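Side-chain contacts in putative vitamin-B12 independent methionine synthase family protein (Listeria monocytogenes, PDB 1YPX), which probably transfers a methyl group from a methyltetrahydrofolate to homocysteine, making methionine without cobalamin and with the help of zinc: residues N219-N222 against E223-H227; K285-R289 against P290-I294. All blocks are in the same frame, centred on the assembly; numbering follows the deposited sequence.

Overall arrangement
Followed from the N terminus, the chain passes three strands of the parallel, TIM-barrel-like sheet, alternating with helices. Contact 1 comes after strand 183-188, at the C-terminal end of helix 213-224, where the last helical turn gives way to the loop leading to strand 233-238. The chain next adds strands 233-238 and 268-272. Contact 2 then turns the loop at 285-292 into strand 293-299. The two follow in series, neither nesting nor crossing. The centres of contacts 1 and 2 lie about 18 Å apart, and the nearest atoms of contacts 1 and 2 are about 7 Å apart. An indirect tie exists: the backbone just before strand 268-272 receives N222 from contact 1, at K263 and N265, and R289 from contact 2, at I266.

Contact 1: residues N219-N222 against E223-H227; sequences NLIN and EAIKH
I225, just past the end of helix 213-224, lays its side chain back against the last turn, on I221 and N222. Its CB lies 3.8 Å from I221 O. With chi1 at 62°, CG1 stands between the backbone N and the carbonyl carbon, which carries it to 3.2 Å from I221 O and 3.5 Å from N222 O. CG2 comes no nearer than 3.9 Å to I221 O, and the tip, CD1, ends 4.4 Å from I221 CG2. A branched, apolar side chain suits this place, since it covers the final carbonyls while meeting a like neighbour. Beneath it the helix ends: I225 N bonds I221 O at 3.0 Å, and weakly N222 O, and the helical backbone geometry is lost at I225. The polar amide of N222 is turned toward the loop at 263-265, OD1 accepting from N265 N and ND2 giving a weak bond to K263 O, so both its halves are used. Small A224 fits against Y169 of helix 158-178, which also meets E223 through A166 and I225 through I173, while L220 and I221 rest on A141 of helix 141-146, ahead of the crossing to strand 233-238.

Contact 2: residues K285-R289 against P290-I294; sequences KYVTR and PDLKI. With PO4 (phosphate ion), chain B.
The guanidinium of R289 has L292 CB over one face, 3.7 Å above the plane and nearer its border than its middle, while D291 brings its carboxylate to the edge. D291 OD1 lies in the guanidinium plane there, and OD2 takes a weak but straight bond from R289 NH1, 3.4 Å at 169°, which makes this a long salt bridge. The two flat groups are turned 30° against each other. R289 NH1 has a stronger partner in the carbonyl of I266, so the acid is a second hold on a group already fixed to the backbone. The arginine reaches both by bending at chi3, 40°, and its carbon stem and flat head together suit a place with polar atoms at the edge and a leucine across the face.

This closeness comes from a type I beta turn, R289 to L292, closed by L292 N to R289 O at 3.2 Å. P290, with its fixed phi, is apt for the second position. The turn leads into strand 293-299 of the TIM-barrel-like sheet, and K293 NZ curls back to bond D291 O at 2.9 Å.

Earlier in the loop, V287 CG2 meets L292 CD2 at 3.6 Å, two branched apolar groups crossing at an angle, with L292 also touching F269 of strand 268-272. At the start of the segment, K285 NZ passes I294 CD1 at 3.8 Å and donates to O3 of a phosphate, 3.0 Å away, probably from the crystallisation liquor. Y273 OH also bonds that ion, and F261 offers K285 a cation-pi contact.

Contact 1: residues N219-N222 against E223-H227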
ATOM      1  N   ASN A 219      -6.201  -4.717 -16.318  1.00 57.10           N
ATOM      2  CA  ASN A 219      -7.632  -4.967 -16.404  1.00 55.84           C
ATOM      3  C   ASN A 219      -8.162  -5.524 -15.090  1.00 53.88           C
ATOM      4  O   ASN A 219      -9.300  -5.259 -14.706  1.00 52.46           O
ATOM      5  CB  ASN A 219      -7.922  -5.947 -17.542  1.00 58.55           C
ATOM      6  CG  ASN A 219      -7.526  -5.396 -18.899  1.00 58.78           C
ATOM      7  OD1 ASN A 219      -8.107  -4.424 -19.379  1.00 58.89           O
ATOM      8  ND2 ASN A 219      -6.529  -6.013 -19.521  1.00 61.28           N
ATOM      9  N   LEU A 220      -7.329  -6.299 -14.405  1.00 52.54           N
ATOM     10  CA  LEU A 220      -7.708  -6.882 -13.120  1.00 50.24           C
ATOM     11  C   LEU A 220      -7.911  -5.786 -12.077  1.00 49.91           C
ATOM     12  O   LEU A 220      -8.912  -5.778 -11.350  1.00 48.57           O
ATOM     13  CB  LEU A 220      -6.623  -7.847 -12.641  1.00 47.81           C
ATOM     14  CG  LEU A 220      -6.797  -8.395 -11.224  1.00 48.97           C
ATOM     15  CD1 LEU A 220      -8.155  -9.075 -11.078  1.00 47.35           C
ATOM     16  CD2 LEU A 220      -5.672  -9.378 -10.925  1.00 48.11           C
ATOM     17  N   ILE A 221      -6.947  -4.864 -12.026  1.00 48.10           N
ATOM     18  CA  ILE A 221      -6.966  -3.751 -11.093  1.00 46.75           C
ATOM     19  C   ILE A 221      -8.131  -2.815 -11.368  1.00 49.78           C
ATOM     20  O   ILE A 221      -8.930  -2.525 -10.475  1.00 49.06           O
ATOM     21  CB  ILE A 221      -5.698  -2.888 -11.192  1.00 45.21           C
ATOM     22  CG1 ILE A 221      -4.435  -3.752 -11.090  1.00 44.44           C
ATOM     23  CG2 ILE A 221      -5.754  -1.796 -10.146  1.00 40.41           C
ATOM     24  CD1 ILE A 221      -4.433  -4.734  -9.958  1.00 45.28           C
ATOM     25  N   ASN A 222      -8.228  -2.324 -12.599  1.00 51.42           N
ATOM     26  CA  ASN A 222      -9.313  -1.399 -12.914  1.00 53.93           C
ATOM     27  C   ASN A 222     -10.664  -2.025 -12.593  1.00 54.63           C
ATOM     28  O   ASN A 222     -11.548  -1.360 -12.053  1.00 55.09           O
ATOM     29  CB  ASN A 222      -9.263  -0.956 -14.388  1.00 53.57           C
ATOM     30  CG  ASN A 222      -8.094  -0.011 -14.683  1.00 53.44           C
ATOM     31  OD1 ASN A 222      -7.792   0.895 -13.895  1.00 50.48           O
ATOM     32  ND2 ASN A 222      -7.444  -0.211 -15.831  1.00 52.92           N
ATOM     33  N   GLU A 223     -10.816  -3.305 -12.910  1.00 56.49           N
ATOM     34  CA  GLU A 223     -12.070  -3.989 -12.627  1.00 59.81           C
ATOM     35  C   GLU A 223     -12.310  -4.096 -11.122  1.00 59.37           C
ATOM     36  O   GLU A 223     -13.424  -3.860 -10.646  1.00 60.06           O
ATOM     37  CB  GLU A 223     -12.078  -5.392 -13.236  1.00 61.61           C
ATOM     38  CG  GLU A 223     -13.421  -6.072 -13.103  1.00 64.80           C
ATOM     39  CD  GLU A 223     -13.408  -7.512 -13.557  1.00 70.97           C
ATOM     40  OE1 GLU A 223     -14.476  -8.166 -13.410  1.00 71.20           O
ATOM     41  OE2 GLU A 223     -12.349  -7.992 -14.055  1.00 71.80           O
ATOM     42  N   ALA A 224     -11.260  -4.455 -10.385  1.00 58.34           N
ATOM     43  CA  ALA A 224     -11.330  -4.594  -8.936  1.00 57.55           C
ATOM     44  C   ALA A 224     -11.777  -3.305  -8.256  1.00 57.53           C
ATOM     45  O   ALA A 224     -12.470  -3.341  -7.238  1.00 55.79           O
ATOM     46  CB  ALA A 224      -9.972  -5.020  -8.388  1.00 58.76           C
ATOM     47  N   ILE A 225     -11.380  -2.168  -8.820  1.00 57.93           N
ATOM     48  CA  ILE A 225     -11.746  -0.876  -8.255  1.00 60.37           C
ATOM     49  C   ILE A 225     -12.760  -0.119  -9.113  1.00 62.17           C
ATOM     50  O   ILE A 225     -12.896   1.101  -8.994  1.00 63.58           O
ATOM     51  CB  ILE A 225     -10.511   0.014  -8.068  1.00 59.24           C
ATOM     52  CG1 ILE A 225      -9.854   0.296  -9.420  1.00 58.85           C
ATOM     53  CG2 ILE A 225      -9.538  -0.664  -7.141  1.00 60.83           C
ATOM     54  CD1 ILE A 225      -8.754   1.330  -9.358  1.00 56.36           C
ATOM     55  N   LYS A 226     -13.468  -0.848  -9.970  1.00 62.14           N
ATOM     56  CA  LYS A 226     -14.476  -0.266 -10.851  1.00 62.83           C
ATOM     57  C   LYS A 226     -15.545   0.496 -10.069  1.00 62.33           C
ATOM     58  O   LYS A 226     -15.930   1.602 -10.445  1.00 60.93           O
ATOM     59  CB  LYS A 226     -15.131  -1.375 -11.682  1.00 65.38           C
ATOM     60  CG  LYS A 226     -16.203  -0.909 -12.658  1.00 68.41           C
ATOM     61  CD  LYS A 226     -16.959  -2.100 -13.265  1.00 70.31           C
ATOM     62  CE  LYS A 226     -18.207  -1.649 -14.026  1.00 71.79           C
ATOM     63  NZ  LYS A 226     -19.121  -2.790 -14.348  1.00 73.17           N
ATOM     64  N   HIS A 227     -16.019  -0.090  -8.975  1.00 62.65           N
ATOM     65  CA  HIS A 227     -17.058   0.545  -8.165  1.00 63.10           C
ATOM     66  C   HIS A 227     -16.476   1.298  -6.969  1.00 62.64           C
ATOM     67  O   HIS A 227     -16.898   1.095  -5.828  1.00 63.46           O
ATOM     68  CB  HIS A 227     -18.052  -0.514  -7.674  1.00 64.51           C
ATOM     69  CG  HIS A 227     -18.747  -1.256  -8.776  1.00 66.75           C
ATOM     70  ND1 HIS A 227     -18.925  -2.624  -8.751  1.00 66.15           N
ATOM     71  CD2 HIS A 227     -19.340  -0.821  -9.914  1.00 67.55           C
ATOM     72  CE1 HIS A 227     -19.597  -2.999  -9.825  1.00 68.38           C
ATOM     73  NE2 HIS A 227     -19.862  -1.925 -10.548  1.00 67.79           N
TER

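Contact 2: residues K285-R289 against P290-I294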
ATOM      1  N   LYS A 285       7.001   9.459 -17.223  1.00 84.74           N
ATOM      2  CA  LYS A 285       5.807  10.060 -16.660  1.00 83.90           C
ATOM      3  C   LYS A 285       4.742  10.314 -17.726  1.00 84.50           C
ATOM      4  O   LYS A 285       4.552  11.442 -18.187  1.00 84.39           O
ATOM      5  CB  LYS A 285       6.162  11.361 -15.941  1.00 82.79           C
ATOM      6  CG  LYS A 285       7.485  11.300 -15.179  1.00 82.39           C
ATOM      7  CD  LYS A 285       7.542  10.151 -14.194  1.00 80.34           C
ATOM      8  CE  LYS A 285       6.568  10.346 -13.057  1.00 79.96           C
ATOM      9  NZ  LYS A 285       6.464   9.104 -12.244  1.00 79.58           N
ATOM     10  N   TYR A 286       4.057   9.242 -18.115  1.00 84.46           N
ATOM     11  CA  TYR A 286       2.988   9.304 -19.102  1.00 83.68           C
ATOM     12  C   TYR A 286       1.706   9.741 -18.401  1.00 81.95           C
ATOM     13  O   TYR A 286       0.594   9.524 -18.888  1.00 81.13           O
ATOM     14  CB  TYR A 286       2.787   7.930 -19.745  1.00 86.73           C
ATOM     15  CG  TYR A 286       3.610   7.709 -20.995  1.00 89.86           C
ATOM     16  CD1 TYR A 286       5.011   7.713 -20.946  1.00 91.55           C
ATOM     17  CD2 TYR A 286       2.988   7.513 -22.236  1.00 90.21           C
ATOM     18  CE1 TYR A 286       5.773   7.526 -22.108  1.00 93.08           C
ATOM     19  CE2 TYR A 286       3.739   7.323 -23.405  1.00 91.47           C
ATOM     20  CZ  TYR A 286       5.128   7.329 -23.334  1.00 92.21           C
ATOM     21  OH  TYR A 286       5.869   7.127 -24.477  1.00 91.66           O
ATOM     22  N   VAL A 287       1.871  10.352 -17.239  1.00 80.26           N
ATOM     23  CA  VAL A 287       0.730  10.818 -16.477  1.00 78.83           C
ATOM     24  C   VAL A 287       0.204  12.124 -17.066  1.00 77.25           C
ATOM     25  O   VAL A 287       0.809  13.183 -16.912  1.00 76.24           O
ATOM     26  CB  VAL A 287       1.108  10.993 -14.983  1.00 78.54           C
ATOM     27  CG1 VAL A 287       2.482  11.629 -14.866  1.00 78.22           C
ATOM     28  CG2 VAL A 287       0.062  11.830 -14.269  1.00 78.75           C
ATOM     29  N   THR A 288      -0.924  12.027 -17.762  1.00 76.40           N
ATOM     30  CA  THR A 288      -1.541  13.189 -18.378  1.00 75.77           C
ATOM     31  C   THR A 288      -2.731  13.654 -17.556  1.00 75.33           C
ATOM     32  O   THR A 288      -3.197  14.784 -17.701  1.00 76.61           O
ATOM     33  CB  THR A 288      -2.004  12.876 -19.810  1.00 75.92           C
ATOM     34  OG1 THR A 288      -2.673  11.609 -19.834  1.00 75.55           O
ATOM     35  CG2 THR A 288      -0.814  12.847 -20.750  1.00 75.46           C
ATOM     36  N   ARG A 289      -3.217  12.769 -16.694  1.00 74.34           N
ATOM     37  CA  ARG A 289      -4.350  13.066 -15.826  1.00 72.10           C
ATOM     38  C   ARG A 289      -3.931  14.074 -14.763  1.00 71.42           C
ATOM     39  O   ARG A 289      -3.018  13.825 -13.979  1.00 72.34           O
ATOM     40  CB  ARG A 289      -4.835  11.785 -15.157  1.00 71.34           C
ATOM     41  CG  ARG A 289      -5.485  10.788 -16.100  1.00 70.04           C
ATOM     42  CD  ARG A 289      -5.572   9.423 -15.429  1.00 68.65           C
ATOM     43  NE  ARG A 289      -5.943   9.543 -14.024  1.00 65.77           N
ATOM     44  CZ  ARG A 289      -5.908   8.545 -13.146  1.00 66.74           C
ATOM     45  NH1 ARG A 289      -6.266   8.758 -11.883  1.00 67.19           N
ATOM     46  NH2 ARG A 289      -5.518   7.337 -13.529  1.00 65.85           N
ATOM     47  N   PRO A 290      -4.597  15.231 -14.722  1.00 70.62           N
ATOM     48  CA  PRO A 290      -4.264  16.265 -13.738  1.00 69.58           C
ATOM     49  C   PRO A 290      -4.655  15.914 -12.304  1.00 69.23           C
ATOM     50  O   PRO A 290      -4.410  16.693 -11.375  1.00 70.27           O
ATOM     51  CB  PRO A 290      -4.999  17.494 -14.269  1.00 69.46           C
ATOM     52  CG  PRO A 290      -6.207  16.908 -14.919  1.00 70.28           C
ATOM     53  CD  PRO A 290      -5.656  15.686 -15.639  1.00 70.10           C
ATOM     54  N   ASP A 291      -5.254  14.740 -12.127  1.00 67.92           N
ATOM     55  CA  ASP A 291      -5.675  14.291 -10.801  1.00 65.58           C
ATOM     56  C   ASP A 291      -4.898  13.060 -10.354  1.00 63.93           C
ATOM     57  O   ASP A 291      -5.152  12.532  -9.277  1.00 62.62           O
ATOM     58  CB  ASP A 291      -7.166  13.959 -10.787  1.00 66.29           C
ATOM     59  CG  ASP A 291      -7.471  12.635 -11.455  1.00 67.86           C
ATOM     60  OD1 ASP A 291      -7.554  12.595 -12.702  1.00 68.35           O
ATOM     61  OD2 ASP A 291      -7.616  11.626 -10.729  1.00 70.08           O
ATOM     62  N   LEU A 292      -3.969  12.592 -11.186  1.00 61.61           N
ATOM     63  CA  LEU A 292      -3.166  11.430 -10.828  1.00 61.54           C
ATOM     64  C   LEU A 292      -1.888  11.870 -10.121  1.00 61.82           C
ATOM     65  O   LEU A 292      -0.854  12.110 -10.760  1.00 61.97           O
ATOM     66  CB  LEU A 292      -2.800  10.611 -12.064  1.00 61.04           C
ATOM     67  CG  LEU A 292      -1.792   9.486 -11.785  1.00 60.34           C
ATOM     68  CD1 LEU A 292      -2.407   8.508 -10.800  1.00 59.58           C
ATOM     69  CD2 LEU A 292      -1.395   8.781 -13.072  1.00 59.26           C
ATOM     70  N   LYS A 293      -1.959  11.976  -8.800  1.00 60.16           N
ATOM     71  CA  LYS A 293      -0.809  12.401  -8.014  1.00 59.52           C
ATOM     72  C   LYS A 293       0.124  11.234  -7.742  1.00 57.82           C
ATOM     73  O   LYS A 293      -0.326  10.146  -7.395  1.00 58.60           O
ATOM     74  CB  LYS A 293      -1.279  13.039  -6.704  1.00 59.93           C
ATOM     75  CG  LYS A 293      -2.308  12.219  -5.946  1.00 63.25           C
ATOM     76  CD  LYS A 293      -3.108  13.075  -4.962  1.00 63.50           C
ATOM     77  CE  LYS A 293      -4.078  14.026  -5.670  1.00 63.83           C
ATOM     78  NZ  LYS A 293      -5.131  13.318  -6.448  1.00 62.98           N
ATOM     79  N   ILE A 294       1.424  11.454  -7.924  1.00 55.13           N
ATOM     80  CA  ILE A 294       2.399  10.391  -7.689  1.00 52.90           C
ATOM     81  C   ILE A 294       3.352  10.755  -6.545  1.00 51.15           C
ATOM     82  O   ILE A 294       4.085  11.742  -6.593  1.00 50.88           O
ATOM     83  CB  ILE A 294       3.232  10.055  -8.981  1.00 52.01           C
ATOM     84  CG1 ILE A 294       4.276  11.118  -9.232  1.00 51.43           C
ATOM     85  CG2 ILE A 294       2.338   9.925 -10.205  1.00 47.92           C
ATOM     86  CD1 ILE A 294       5.630  10.645  -8.835  1.00 52.79           C
TER
HETATM   87  P   PO4 B 401       9.886   7.332 -13.047  1.00 35.98           P
HETATM   88  O1  PO4 B 401      10.440   8.570 -12.615  1.00 38.24           O
HETATM   89  O2  PO4 B 401      10.848   6.243 -12.977  1.00 39.89           O
HETATM   90  O3  PO4 B 401       8.600   7.022 -12.147  1.00 44.15           O
HETATM   91  O4  PO4 B 401       9.227   7.327 -14.405  1.00 35.82           O